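Local coordinates for protein-S-isoprenylcysteine O-methyltransferase (Tribolium castaneum, PDB 5V7P), which catalyses the S-adenosyl-L-methionine-dependent methylation of isoprenylated C-terminal cysteine residues of proteins, acting as an integral enzyme of the endoplasmic reticulum membrane, at residues P86-I91 with I144-F149; A100-S105 with L172-I177; L108-V113 with F184-Q189. All coordinates share one frame; numbering follows the deposited sequence. Where two conformers were deposited one is given.

Contact 1 (P86-I91 with I144-F149); sequences PPNIQI and IETYFF. With D10 (decane), chain O; MPG ([(Z)-octadec-9-enyl] (2R)-2,3-bis(oxidanyl)propanoate), chain S.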
loop_
_atom_site.group_PDB
_atom_site.type_symbol
_atom_site.label_atom_id
_atom_site.label_comp_id
_atom_site.label_asym_id
_atom_site.label_seq_id
_atom_site.Cartn_x
_atom_site.Cartn_y
_atom_site.Cartn_z
ATOM N N PRO A 86 16.963 1.437 26.671
ATOM C CA PRO A 86 16.279 1.791 27.908
ATOM C C PRO A 86 14.793 1.521 27.791
ATOM O O PRO A 86 14.219 1.581 26.685
ATOM C CB PRO A 86 16.569 3.288 28.065
ATOM C CG PRO A 86 17.809 3.521 27.286
ATOM C CD PRO A 86 17.754 2.566 26.139
ATOM N N PRO A 87 14.115 1.239 28.907
ATOM C CA PRO A 87 12.658 1.046 28.842
ATOM C C PRO A 87 11.940 2.236 28.238
ATOM O O PRO A 87 10.817 2.085 27.743
ATOM C CB PRO A 87 12.263 0.827 30.307
ATOM C CG PRO A 87 13.344 1.487 31.093
ATOM C CD PRO A 87 14.602 1.304 30.297
ATOM N N ASN A 88 12.559 3.416 28.275
ATOM C CA ASN A 88 12.001 4.593 27.625
ATOM C C ASN A 88 11.882 4.400 26.115
ATOM O O ASN A 88 11.044 5.045 25.474
ATOM C CB ASN A 88 12.888 5.799 27.946
ATOM C CG ASN A 88 12.289 7.102 27.489
ATOM O OD1 ASN A 88 11.071 7.275 27.494
ATOM N ND2 ASN A 88 13.142 8.032 27.080
ATOM N N ILE A 89 12.705 3.528 25.540
ATOM C CA ILE A 89 12.828 3.419 24.092
ATOM C C ILE A 89 12.440 2.048 23.554
ATOM O O ILE A 89 12.086 1.950 22.367
ATOM C CB ILE A 89 14.267 3.764 23.648
ATOM C CG1 ILE A 89 14.766 5.036 24.347
ATOM C CG2 ILE A 89 14.348 3.918 22.130
ATOM C CD1 ILE A 89 13.941 6.280 24.062
ATOM N N GLN A 90 12.482 0.988 24.365
ATOM C CA GLN A 90 12.313 -0.368 23.846
ATOM C C GLN A 90 11.078 -0.503 22.964
ATOM O O GLN A 90 11.065 -1.318 22.036
ATOM C CB GLN A 90 12.240 -1.360 25.005
ATOM C CG GLN A 90 13.553 -1.520 25.750
ATOM C CD GLN A 90 13.430 -2.418 26.962
ATOM O OE1 GLN A 90 12.466 -2.326 27.721
ATOM N NE2 GLN A 90 14.407 -3.296 27.146
ATOM N N ILE A 91 10.037 0.284 23.238
ATOM C CA ILE A 91 8.812 0.212 22.448
ATOM C C ILE A 91 9.113 0.408 20.968
ATOM O O ILE A 91 8.578 -0.303 20.108
ATOM C CB ILE A 91 7.801 1.256 22.959
ATOM C CG1 ILE A 91 7.434 0.987 24.422
ATOM C CG2 ILE A 91 6.560 1.267 22.102
ATOM C CD1 ILE A 91 6.933 -0.412 24.701
ATOM N N ILE A 144 9.581 12.864 20.999
ATOM C CA ILE A 144 9.254 14.052 21.782
ATOM C C ILE A 144 8.511 13.652 23.049
ATOM O O ILE A 144 8.811 14.139 24.146
ATOM C CB ILE A 144 8.440 15.052 20.935
ATOM C CG1 ILE A 144 9.334 15.665 19.853
ATOM C CG2 ILE A 144 7.836 16.152 21.818
ATOM C CD1 ILE A 144 8.627 16.647 18.924
ATOM N N GLU A 145 7.534 12.751 22.920
ATOM C CA GLU A 145 6.777 12.307 24.086
ATOM C C GLU A 145 7.639 11.470 25.022
ATOM O O GLU A 145 7.474 11.533 26.246
ATOM C CB GLU A 145 5.548 11.514 23.647
ATOM C CG GLU A 145 4.425 12.372 23.092
ATOM C CD GLU A 145 3.274 11.547 22.559
ATOM O OE1 GLU A 145 3.433 10.316 22.431
ATOM O OE2 GLU A 145 2.208 12.129 22.267
ATOM N N THR A 146 8.552 10.668 24.469
ATOM C CA THR A 146 9.415 9.856 25.317
ATOM C C THR A 146 10.450 10.704 26.044
ATOM O O THR A 146 10.940 10.296 27.102
ATOM C CB THR A 146 10.100 8.761 24.489
ATOM O OG1 THR A 146 10.246 7.584 25.290
ATOM C CG2 THR A 146 11.479 9.198 23.982
ATOM N N TYR A 147 10.782 11.879 25.506
ATOM C CA TYR A 147 11.701 12.782 26.186
ATOM C C TYR A 147 11.015 13.484 27.353
ATOM O O TYR A 147 11.564 13.544 28.459
ATOM C CB TYR A 147 12.258 13.800 25.190
ATOM C CG TYR A 147 13.194 14.820 25.800
ATOM C CD1 TYR A 147 14.495 14.480 26.144
ATOM C CD2 TYR A 147 12.778 16.126 26.022
ATOM C CE1 TYR A 147 15.354 15.411 26.698
ATOM C CE2 TYR A 147 13.629 17.064 26.575
ATOM C CZ TYR A 147 14.915 16.701 26.910
ATOM O OH TYR A 147 15.765 17.634 27.462
ATOM N N PHE A 148 9.809 14.011 27.129
ATOM C CA PHE A 148 9.108 14.750 28.172
ATOM C C PHE A 148 8.356 13.821 29.120
ATOM O O PHE A 148 8.282 14.091 30.324
ATOM C CB PHE A 148 8.140 15.755 27.544
ATOM C CG PHE A 148 8.817 16.928 26.893
ATOM C CD1 PHE A 148 9.308 17.973 27.657
ATOM C CD2 PHE A 148 8.951 16.993 25.516
ATOM C CE1 PHE A 148 9.928 19.055 27.062
ATOM C CE2 PHE A 148 9.569 18.073 24.915
ATOM C CZ PHE A 148 10.058 19.105 25.689
ATOM N N PHE A 149 7.787 12.731 28.603
ATOM C CA PHE A 149 6.974 11.806 29.393
ATOM C C PHE A 149 7.493 10.386 29.208
ATOM O O PHE A 149 6.818 9.536 28.616
ATOM C CB PHE A 149 5.500 11.894 28.996
ATOM C CG PHE A 149 5.034 13.287 28.693
ATOM C CD1 PHE A 149 4.603 14.126 29.704
ATOM C CD2 PHE A 149 5.018 13.754 27.390
ATOM C CE1 PHE A 149 4.171 15.407 29.417
ATOM C CE2 PHE A 149 4.587 15.033 27.104
ATOM C CZ PHE A 149 4.165 15.858 28.117
HETATM C C1 D10 O . 4.211 18.219 24.979
HETATM C C2 D10 O . 5.441 18.408 25.866
HETATM C C3 D10 O . 5.183 19.530 26.869
HETATM C C4 D10 O . 6.482 19.868 27.599
HETATM C C5 D10 O . 6.299 21.149 28.414
HETATM C C6 D10 O . 7.662 21.781 28.702
HETATM C C7 D10 O . 7.503 23.275 28.980
HETATM C C8 D10 O . 8.798 23.999 28.618
HETATM C C9 D10 O . 8.576 25.508 28.694
HETATM C C10 D10 O . 9.867 26.229 28.313
HETATM C C2 MPG S . 11.489 -8.620 25.186
HETATM C C3 MPG S . 11.478 -8.370 23.679
HETATM C C4 MPG S . 11.573 -9.696 22.926
HETATM C C5 MPG S . 10.183 -10.312 22.793
HETATM C C6 MPG S . 9.421 -9.622 21.661
HETATM C C7 MPG S . 8.036 -10.250 21.481
HETATM C C8 MPG S . 7.166 -10.100 22.728
HETATM C C9 MPG S . 7.023 -8.621 23.086
HETATM C C10 MPG S . 6.468 -8.224 24.211
HETATM C C11 MPG S . 5.923 -9.195 25.257
HETATM C C12 MPG S . 6.950 -9.364 26.373
HETATM C C13 MPG S . 6.649 -10.643 27.151
HETATM C C14 MPG S . 5.205 -10.611 27.651
HETATM O O1 MPG S . 10.334 -6.527 25.330
HETATM C C1 MPG S . 11.344 -7.291 25.928
HETATM C CXD MPG S . 9.438 -4.175 25.024
HETATM O O2 MPG S . 9.542 -2.931 25.660
HETATM C C21 MPG S . 7.971 -4.593 24.940
HETATM O O3 MPG S . 7.254 -4.004 25.991
HETATM O O4 MPG S . 10.761 -4.917 26.829
HETATM C CX3 MPG S . 10.232 -5.218 25.811
#
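Thr146 OG1 gives its proton to the backbone O of Asn88, 2.7 Å away. This hydrogen bond is the clear polar link between 86-91 and 144-149. The hydroxyl does not meet the carbonyl head-on. The C=O...donor angle is 137°, and the donor is tilted 30° from the carbonyl plane. The side chain of Asn88 also lies against Thr146.

The methyl of Thr146 has an apolar partner. Ile89 CD1 packs on Thr146 CG2 at 3.8 Å, and the two side chains cross at about a right angle. Ile89 CG1 stands beside the backbone N, chi1 -46°, and from there CD1 turns to the threonine.

The turn that presents Asn88 is tied by one carbonyl with two donors. Ile89 N donates to Pro86 O at 2.7 Å. The second bond to Pro86 O comes from Gln90 N, at 3.0 Å. Helix 90-113 starts from this turn.

Lipid-like molecules flank both segments. The Phe148 ring is covered on one face by Tyr147 CD2. Over its opposite face lies the decane, with Phe148 CD1 3.4 Å from D10 C4. Phe149 CZ comes to 3.6 Å from D10 C2. On 86-91, Gln90 CB is 3.2 Å from MPG O2.

Glu145 turns elsewhere and makes a salt bridge to Lys153 of helix 150-153. Asn88 and Thr146 also touch that short helix.

The contact thus ties the turn, probably lumenal, before helix 90-113 to the last turns of helix 129-148. A threonine suits the place. Its hydroxyl finds a backbone acceptor in a buried spot, while its methyl packs on Ile89.

Contact 2 (A100-S105 with L172-I177); sequences ALFHYS and LRKTAI. With MPG ([(Z)-octadec-9-enyl] (2R)-2,3-bis(oxidanyl)propanoate), chain R.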
loop_
_atom_site.group_PDB
_atom_site.type_symbol
_atom_site.label_atom_id
_atom_site.label_comp_id
_atom_site.label_asym_id
_atom_site.label_seq_id
_atom_site.Cartn_x
_atom_site.Cartn_y
_atom_site.Cartn_z
ATOM N N ALA A 100 8.961 -3.848 9.412
ATOM C CA ALA A 100 9.796 -4.562 8.454
ATOM C C ALA A 100 9.145 -5.869 8.022
ATOM O O ALA A 100 9.160 -6.217 6.836
ATOM C CB ALA A 100 11.176 -4.823 9.057
ATOM N N LEU A 101 8.568 -6.609 8.971
ATOM C CA LEU A 101 7.927 -7.874 8.624
ATOM C C LEU A 101 6.710 -7.650 7.736
ATOM O O LEU A 101 6.459 -8.434 6.814
ATOM C CB LEU A 101 7.534 -8.634 9.892
ATOM C CG LEU A 101 8.648 -9.389 10.624
ATOM C CD1 LEU A 101 8.096 -10.069 11.871
ATOM C CD2 LEU A 101 9.321 -10.420 9.720
ATOM N N PHE A 102 5.946 -6.589 7.994
ATOM C CA PHE A 102 4.780 -6.309 7.165
ATOM C C PHE A 102 5.177 -6.140 5.705
ATOM O O PHE A 102 4.629 -6.802 4.818
ATOM C CB PHE A 102 4.061 -5.056 7.661
ATOM C CG PHE A 102 2.946 -4.610 6.758
ATOM C CD1 PHE A 102 1.668 -5.118 6.916
ATOM C CD2 PHE A 102 3.181 -3.697 5.741
ATOM C CE1 PHE A 102 0.643 -4.719 6.083
ATOM C CE2 PHE A 102 2.157 -3.295 4.904
ATOM C CZ PHE A 102 0.887 -3.806 5.075
ATOM N N HIS A 103 6.137 -5.253 5.439
ATOM C CA HIS A 103 6.472 -4.920 4.059
ATOM C C HIS A 103 7.124 -6.094 3.341
ATOM O O HIS A 103 6.871 -6.316 2.152
ATOM C CB HIS A 103 7.375 -3.688 4.025
ATOM C CG HIS A 103 6.673 -2.418 4.397
ATOM N ND1 HIS A 103 5.767 -1.799 3.563
ATOM C CD2 HIS A 103 6.736 -1.657 5.515
ATOM C CE1 HIS A 103 5.304 -0.709 4.151
ATOM N NE2 HIS A 103 5.876 -0.601 5.336
ATOM N N TYR A 104 7.963 -6.867 4.037
ATOM C CA TYR A 104 8.604 -8.000 3.381
ATOM C C TYR A 104 7.611 -9.128 3.132
ATOM O O TYR A 104 7.497 -9.632 2.009
ATOM C CB TYR A 104 9.781 -8.524 4.200
ATOM C CG TYR A 104 10.300 -9.808 3.602
ATOM C CD1 TYR A 104 10.937 -9.804 2.369
ATOM C CD2 TYR A 104 10.109 -11.025 4.237
ATOM C CE1 TYR A 104 11.390 -10.969 1.799
ATOM C CE2 TYR A 104 10.564 -12.199 3.674
ATOM C CZ TYR A 104 11.203 -12.161 2.453
ATOM O OH TYR A 104 11.656 -13.320 1.878
ATOM N N SER A 105 6.899 -9.556 4.179
ATOM C CA SER A 105 5.917 -10.620 4.014
ATOM C C SER A 105 4.883 -10.259 2.956
ATOM O O SER A 105 4.324 -11.149 2.303
ATOM C CB SER A 105 5.234 -10.912 5.350
ATOM O OG SER A 105 4.587 -9.756 5.853
ATOM N N LEU A 172 -4.705 -12.200 9.542
ATOM C CA LEU A 172 -5.901 -12.010 8.728
ATOM C C LEU A 172 -5.528 -11.603 7.309
ATOM O O LEU A 172 -6.044 -12.158 6.332
ATOM C CB LEU A 172 -6.805 -10.949 9.362
ATOM C CG LEU A 172 -8.318 -11.031 9.113
ATOM C CD1 LEU A 172 -8.949 -9.651 9.253
ATOM C CD2 LEU A 172 -8.670 -11.644 7.765
ATOM N N ARG A 173 -4.615 -10.638 7.182
ATOM C CA ARG A 173 -4.250 -10.103 5.875
ATOM C C ARG A 173 -3.648 -11.185 4.986
ATOM O O ARG A 173 -4.117 -11.423 3.866
ATOM C CB ARG A 173 -3.268 -8.941 6.055
ATOM C CG ARG A 173 -2.752 -8.337 4.755
ATOM C CD ARG A 173 -3.299 -6.954 4.536
ATOM N NE ARG A 173 -3.363 -6.626 3.114
ATOM C CZ ARG A 173 -2.400 -6.017 2.430
ATOM N NH1 ARG A 173 -2.559 -5.774 1.136
ATOM N NH2 ARG A 173 -1.281 -5.642 3.032
ATOM N N LYS A 174 -2.592 -11.843 5.467
ATOM C CA LYS A 174 -1.879 -12.804 4.632
ATOM C C LYS A 174 -2.753 -14.007 4.294
ATOM O O LYS A 174 -2.675 -14.542 3.182
ATOM C CB LYS A 174 -0.591 -13.244 5.324
ATOM C CG LYS A 174 0.632 -12.432 4.919
ATOM C CD LYS A 174 0.441 -10.941 5.172
ATOM C CE LYS A 174 1.639 -10.142 4.688
ATOM N NZ LYS A 174 1.480 -8.680 4.939
ATOM N N THR A 175 -3.594 -14.445 5.233
ATOM C CA THR A 175 -4.533 -15.518 4.925
ATOM C C THR A 175 -5.451 -15.122 3.779
ATOM O O THR A 175 -5.705 -15.922 2.871
ATOM C CB THR A 175 -5.351 -15.880 6.164
ATOM O OG1 THR A 175 -5.986 -14.708 6.686
ATOM C CG2 THR A 175 -4.460 -16.501 7.225
ATOM N N ALA A 176 -5.956 -13.887 3.799
ATOM C CA ALA A 176 -6.809 -13.419 2.711
ATOM C C ALA A 176 -6.083 -13.490 1.372
ATOM O O ALA A 176 -6.654 -13.940 0.373
ATOM C CB ALA A 176 -7.278 -11.991 2.992
ATOM N N ILE A 177 -4.821 -13.055 1.334
ATOM C CA ILE A 177 -4.061 -13.089 0.086
ATOM C C ILE A 177 -3.915 -14.523 -0.404
ATOM O O ILE A 177 -4.058 -14.805 -1.600
ATOM C CB ILE A 177 -2.689 -12.411 0.273
ATOM C CG1 ILE A 177 -2.876 -10.944 0.669
ATOM C CG2 ILE A 177 -1.862 -12.507 -1.008
ATOM C CD1 ILE A 177 -1.593 -10.228 1.051
HETATM C C2 MPG R . -9.953 -20.527 6.947
HETATM C C3 MPG R . -8.753 -19.948 7.690
HETATM C C4 MPG R . -9.194 -19.552 9.095
HETATM C C5 MPG R . -7.999 -18.997 9.868
HETATM C C6 MPG R . -7.825 -17.511 9.570
HETATM C C7 MPG R . -6.965 -16.868 10.658
HETATM C C8 MPG R . -7.094 -15.353 10.575
HETATM C C9 MPG R . -6.615 -14.737 11.894
HETATM C C10 MPG R . -7.255 -13.800 12.564
HETATM C C11 MPG R . -8.580 -13.164 12.136
HETATM C C12 MPG R . -9.587 -13.273 13.274
HETATM C C13 MPG R . -9.175 -12.331 14.402
HETATM O O1 MPG R . -10.429 -22.252 5.387
HETATM C C1 MPG R . -9.487 -21.265 5.697
HETATM C CXD MPG R . -11.127 -24.049 3.749
HETATM O O2 MPG R . -12.451 -23.709 3.446
HETATM C C21 MPG R . -11.108 -25.002 4.942
HETATM O O3 MPG R . -12.096 -25.981 4.773
HETATM O O4 MPG R . -9.664 -22.262 3.272
HETATM C CX3 MPG R . -10.341 -22.784 4.096
#
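Lys174 and Phe102 meet through an off-centre cation-pi contact. Lys174 NZ lies 4.6 Å from the centroid of the Phe102 ring, 33° off the ring normal. The lysine loses the most surface here. Its chain bends at chi2 and then runs out straight to the amine across the gap between the helices. The ammonium group does not depend on the ring alone. It also forms salt bridges with Glu170 and Glu106, and Glu106 pairs with Arg173 NH2 too, so that acid serves both cations.

Phe102 has a second cationic neighbour. The ring reaches across to Arg173. Phe102 CZ approaches the edge of the guanidinium, 3.5 Å from Arg173 NH2. The ring and guanidinium planes are 27° apart, and the two side chains run obliquely past each other.

Ser105 completes the contact. Its OG sits 3.2 Å from Lys174 CE, against the last carbon of the lysine chain.

The Arg173 side chain is about 6 Å from the bound SAH and about 4 Å from the side chain of Ser211, an S-adenosyl-L-methionine-binding residue. The charged cluster thus borders the cofactor site.

The two helix segments run almost parallel, at 3°, with axes 11.8 Å apart. That spacing is wide for direct backbone packing, and long side chains fill it. Phe102 also stacks on Trp218 and meets Trp215, both on helix 210-225. Helices 90-113 and 156-180 therefore close round the cluster, with helix 210-225 along one side and helix 59-84 behind Ala100, Leu101 and Tyr104.

Contact 3 (L108-V113 with F184-Q189); sequences LAIAIV and FNHLVQ. With SAH (S-adenosyl-L-homocysteine), chain C.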
loop_
_atom_site.group_PDB
_atom_site.type_symbol
_atom_site.label_atom_id
_atom_site.label_comp_id
_atom_site.label_asym_id
_atom_site.label_seq_id
_atom_site.Cartn_x
_atom_site.Cartn_y
_atom_site.Cartn_z
ATOM N N LEU A 108 6.572 -11.314 -0.183
ATOM C CA LEU A 108 6.635 -12.767 -0.284
ATOM C C LEU A 108 5.270 -13.353 -0.618
ATOM O O LEU A 108 5.167 -14.293 -1.415
ATOM C CB LEU A 108 7.173 -13.353 1.021
ATOM C CG LEU A 108 7.601 -14.822 1.020
ATOM C CD1 LEU A 108 8.672 -15.091 -0.024
ATOM C CD2 LEU A 108 8.106 -15.213 2.404
ATOM N N ALA A 109 4.207 -12.804 -0.026
ATOM C CA ALA A 109 2.862 -13.285 -0.326
ATOM C C ALA A 109 2.554 -13.156 -1.813
ATOM O O ALA A 109 2.050 -14.096 -2.438
ATOM C CB ALA A 109 1.836 -12.520 0.512
ATOM N N ILE A 110 2.857 -11.996 -2.401
ATOM C CA ILE A 110 2.609 -11.804 -3.827
ATOM C C ILE A 110 3.492 -12.729 -4.652
ATOM O O ILE A 110 3.056 -13.284 -5.668
ATOM C CB ILE A 110 2.820 -10.327 -4.212
ATOM C CG1 ILE A 110 1.817 -9.424 -3.483
ATOM C CG2 ILE A 110 2.721 -10.129 -5.722
ATOM C CD1 ILE A 110 0.350 -9.782 -3.695
ATOM N N ALA A 111 4.747 -12.907 -4.239
ATOM C CA ALA A 111 5.633 -13.810 -4.964
ATOM C C ALA A 111 5.097 -15.235 -4.942
ATOM O O ALA A 111 5.158 -15.946 -5.953
ATOM C CB ALA A 111 7.036 -13.750 -4.368
ATOM N N ILE A 112 4.565 -15.671 -3.799
ATOM C CA ILE A 112 3.973 -17.003 -3.708
ATOM C C ILE A 112 2.694 -17.069 -4.530
ATOM O O ILE A 112 2.486 -18.002 -5.315
ATOM C CB ILE A 112 3.705 -17.369 -2.236
ATOM C CG1 ILE A 112 5.022 -17.497 -1.469
ATOM C CG2 ILE A 112 2.898 -18.671 -2.135
ATOM C CD1 ILE A 112 4.840 -17.594 0.038
ATOM N N VAL A 113 1.821 -16.082 -4.359
ATOM C CA VAL A 113 0.475 -16.157 -4.910
ATOM C C VAL A 113 0.405 -15.670 -6.356
ATOM O O VAL A 113 -0.413 -16.171 -7.135
ATOM C CB VAL A 113 -0.486 -15.362 -4.005
ATOM C CG1 VAL A 113 -1.071 -14.126 -4.716
ATOM C CG2 VAL A 113 -1.584 -16.263 -3.490
ATOM N N PHE A 184 -6.225 -11.988 -5.961
ATOM C CA PHE A 184 -5.735 -10.837 -5.220
ATOM C C PHE A 184 -4.871 -9.968 -6.125
ATOM O O PHE A 184 -4.299 -10.438 -7.112
ATOM C CB PHE A 184 -4.926 -11.282 -3.998
ATOM C CG PHE A 184 -4.600 -10.165 -3.042
ATOM C CD1 PHE A 184 -5.496 -9.803 -2.049
ATOM C CD2 PHE A 184 -3.400 -9.478 -3.136
ATOM C CE1 PHE A 184 -5.203 -8.777 -1.171
ATOM C CE2 PHE A 184 -3.103 -8.449 -2.259
ATOM C CZ PHE A 184 -4.007 -8.100 -1.275
ATOM N N ASN A 185 -4.784 -8.686 -5.783
ATOM C CA ASN A 185 -3.943 -7.763 -6.532
ATOM C C ASN A 185 -3.739 -6.512 -5.694
ATOM O O ASN A 185 -4.702 -5.973 -5.141
ATOM C CB ASN A 185 -4.575 -7.409 -7.881
ATOM C CG ASN A 185 -3.560 -6.906 -8.888
ATOM O OD1 ASN A 185 -2.683 -6.106 -8.561
ATOM N ND2 ASN A 185 -3.669 -7.382 -10.122
ATOM N N HIS A 186 -2.485 -6.063 -5.591
ATOM C CA HIS A 186 -2.205 -4.810 -4.902
ATOM C C HIS A 186 -2.873 -3.627 -5.586
ATOM O O HIS A 186 -3.107 -2.601 -4.938
ATOM C CB HIS A 186 -0.694 -4.582 -4.820
ATOM C CG HIS A 186 -0.047 -5.227 -3.634
ATOM N ND1 HIS A 186 1.255 -5.682 -3.652
ATOM C CD2 HIS A 186 -0.516 -5.482 -2.390
ATOM C CE1 HIS A 186 1.556 -6.195 -2.473
ATOM N NE2 HIS A 186 0.499 -6.087 -1.689
ATOM N N LEU A 187 -3.186 -3.750 -6.871
ATOM C CA LEU A 187 -3.844 -2.702 -7.636
ATOM C C LEU A 187 -5.277 -3.117 -7.932
ATOM O O LEU A 187 -5.517 -4.227 -8.421
ATOM C CB LEU A 187 -3.094 -2.429 -8.942
ATOM C CG LEU A 187 -1.907 -1.465 -8.873
ATOM C CD1 LEU A 187 -0.972 -1.787 -7.718
ATOM C CD2 LEU A 187 -1.149 -1.490 -10.192
ATOM N N VAL A 188 -6.225 -2.226 -7.634
ATOM C CA VAL A 188 -7.622 -2.498 -7.942
ATOM C C VAL A 188 -7.785 -2.646 -9.449
ATOM O O VAL A 188 -7.252 -1.853 -10.236
ATOM C CB VAL A 188 -8.520 -1.380 -7.388
ATOM C CG1 VAL A 188 -9.975 -1.599 -7.792
ATOM C CG2 VAL A 188 -8.399 -1.308 -5.873
ATOM N N GLN A 189 -8.532 -3.668 -9.856
ATOM C CA GLN A 189 -8.726 -3.988 -11.264
ATOM C C GLN A 189 -10.064 -3.437 -11.738
ATOM O O GLN A 189 -11.088 -3.618 -11.070
ATOM C CB GLN A 189 -8.675 -5.500 -11.487
ATOM C CG GLN A 189 -7.390 -6.152 -11.020
ATOM C CD GLN A 189 -6.170 -5.645 -11.764
ATOM O OE1 GLN A 189 -6.046 -5.832 -12.976
ATOM N NE2 GLN A 189 -5.263 -4.995 -11.043
HETATM N N SAH C . -10.781 -6.241 -1.141
HETATM C CA SAH C . -10.264 -7.593 -0.976
HETATM C CB SAH C . -9.173 -7.874 -2.002
HETATM C CG SAH C . -8.080 -6.813 -2.076
HETATM S SD SAH C . -6.980 -7.101 -3.487
HETATM C C SAH C . -9.722 -7.802 0.436
HETATM O O SAH C . -9.506 -6.846 1.183
HETATM O OXT SAH C . -9.486 -8.931 0.869
HETATM C "C5'" SAH C . -7.970 -6.126 -4.657
HETATM C "C4'" SAH C . -8.490 -6.938 -5.837
HETATM O "O4'" SAH C . -9.212 -8.061 -5.374
HETATM C "C3'" SAH C . -9.440 -6.101 -6.682
HETATM O "O3'" SAH C . -8.972 -6.007 -8.008
HETATM C "C2'" SAH C . -10.777 -6.810 -6.624
HETATM O "O2'" SAH C . -11.366 -6.893 -7.902
HETATM C "C1'" SAH C . -10.449 -8.186 -6.050
HETATM N N9 SAH C . -11.476 -8.698 -5.119
HETATM C C8 SAH C . -12.061 -8.040 -4.069
HETATM N N7 SAH C . -12.937 -8.873 -3.464
HETATM C C5 SAH C . -12.916 -10.057 -4.111
HETATM C C6 SAH C . -13.610 -11.241 -3.913
HETATM N N6 SAH C . -14.492 -11.356 -2.925
HETATM N N1 SAH C . -13.373 -12.303 -4.757
HETATM C C2 SAH C . -12.460 -12.190 -5.783
HETATM N N3 SAH C . -11.776 -11.010 -5.973
HETATM C C4 SAH C . -12.003 -9.962 -5.150
#
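Ile110 makes the apolar contacts, reaching from helix 90-113 to two rings of the loop 184-189. Its CD1 lies over one face of His186, 4.2 Å from the ring centroid and 17° off the normal, a CH-pi contact. Ile110 CG1 is closer still to the rim, 3.4 Å from His186 CE1. The same CD1 touches Phe184 CD2 at 3.8 Å, with the two side chains at about a right angle.

The sulfur of SAH meets the loop at two points. Phe184 CG is anti to the backbone N, chi1 -169°, and one face of the ring lies under the bound SAH. SAH SD stands 3.3 Å above the plane of the Phe184 ring, offset toward its rim. Asn185 O is also near, 3.0 Å from SAH SD. With an alanine in place of Phe184, SD would probably lose its aromatic floor and a gap would open between Ile110 and SAH.

Hydrogen bonds shape the loop and hold the ligand. Asn185 OD1 accepts from Leu187 N at 2.9 Å, an Asx turn. Gln189 NE2 donates to Leu187 O at 2.7 Å. Gln189 N binds SAH O3' at 3.0 Å, with an N-H...acceptor angle of 149°. His186 NE2 is hydrogen-bonded to Glu106, which fixes the imidazole that Ile110 covers.

Gln189 is an established S-adenosyl-L-methionine-binding residue, and Glu250, Ser211 and His209 add further bonds to SAH. In the methyl donor the sulfur is a positive sulfonium. An aromatic face and a backbone carbonyl beside SD are consistent with a place that stabilises this charge, while Ile110 touches the ring obliquely from helix 90-113.

All three contacts use helix 90-113. They follow it from its start in contact 1, through its middle in contact 2, to its end in contact 3. Their partners come later in the same order: helix 129-148, helix 156-180 and the loop after it. The segments therefore alternate along the chain. Contacts 1 and 3 lie on opposite sides of the chain's centre, with centres 37 Å apart. Contacts 2 and 3 are neighbours, 11 Å between centres, and touch where Ile177 and Arg173 pack on Phe184. One transmembrane helix thus runs from a turn, probably lumenal, past a charged cluster, to the cofactor site, probably on the cytoplasmic side.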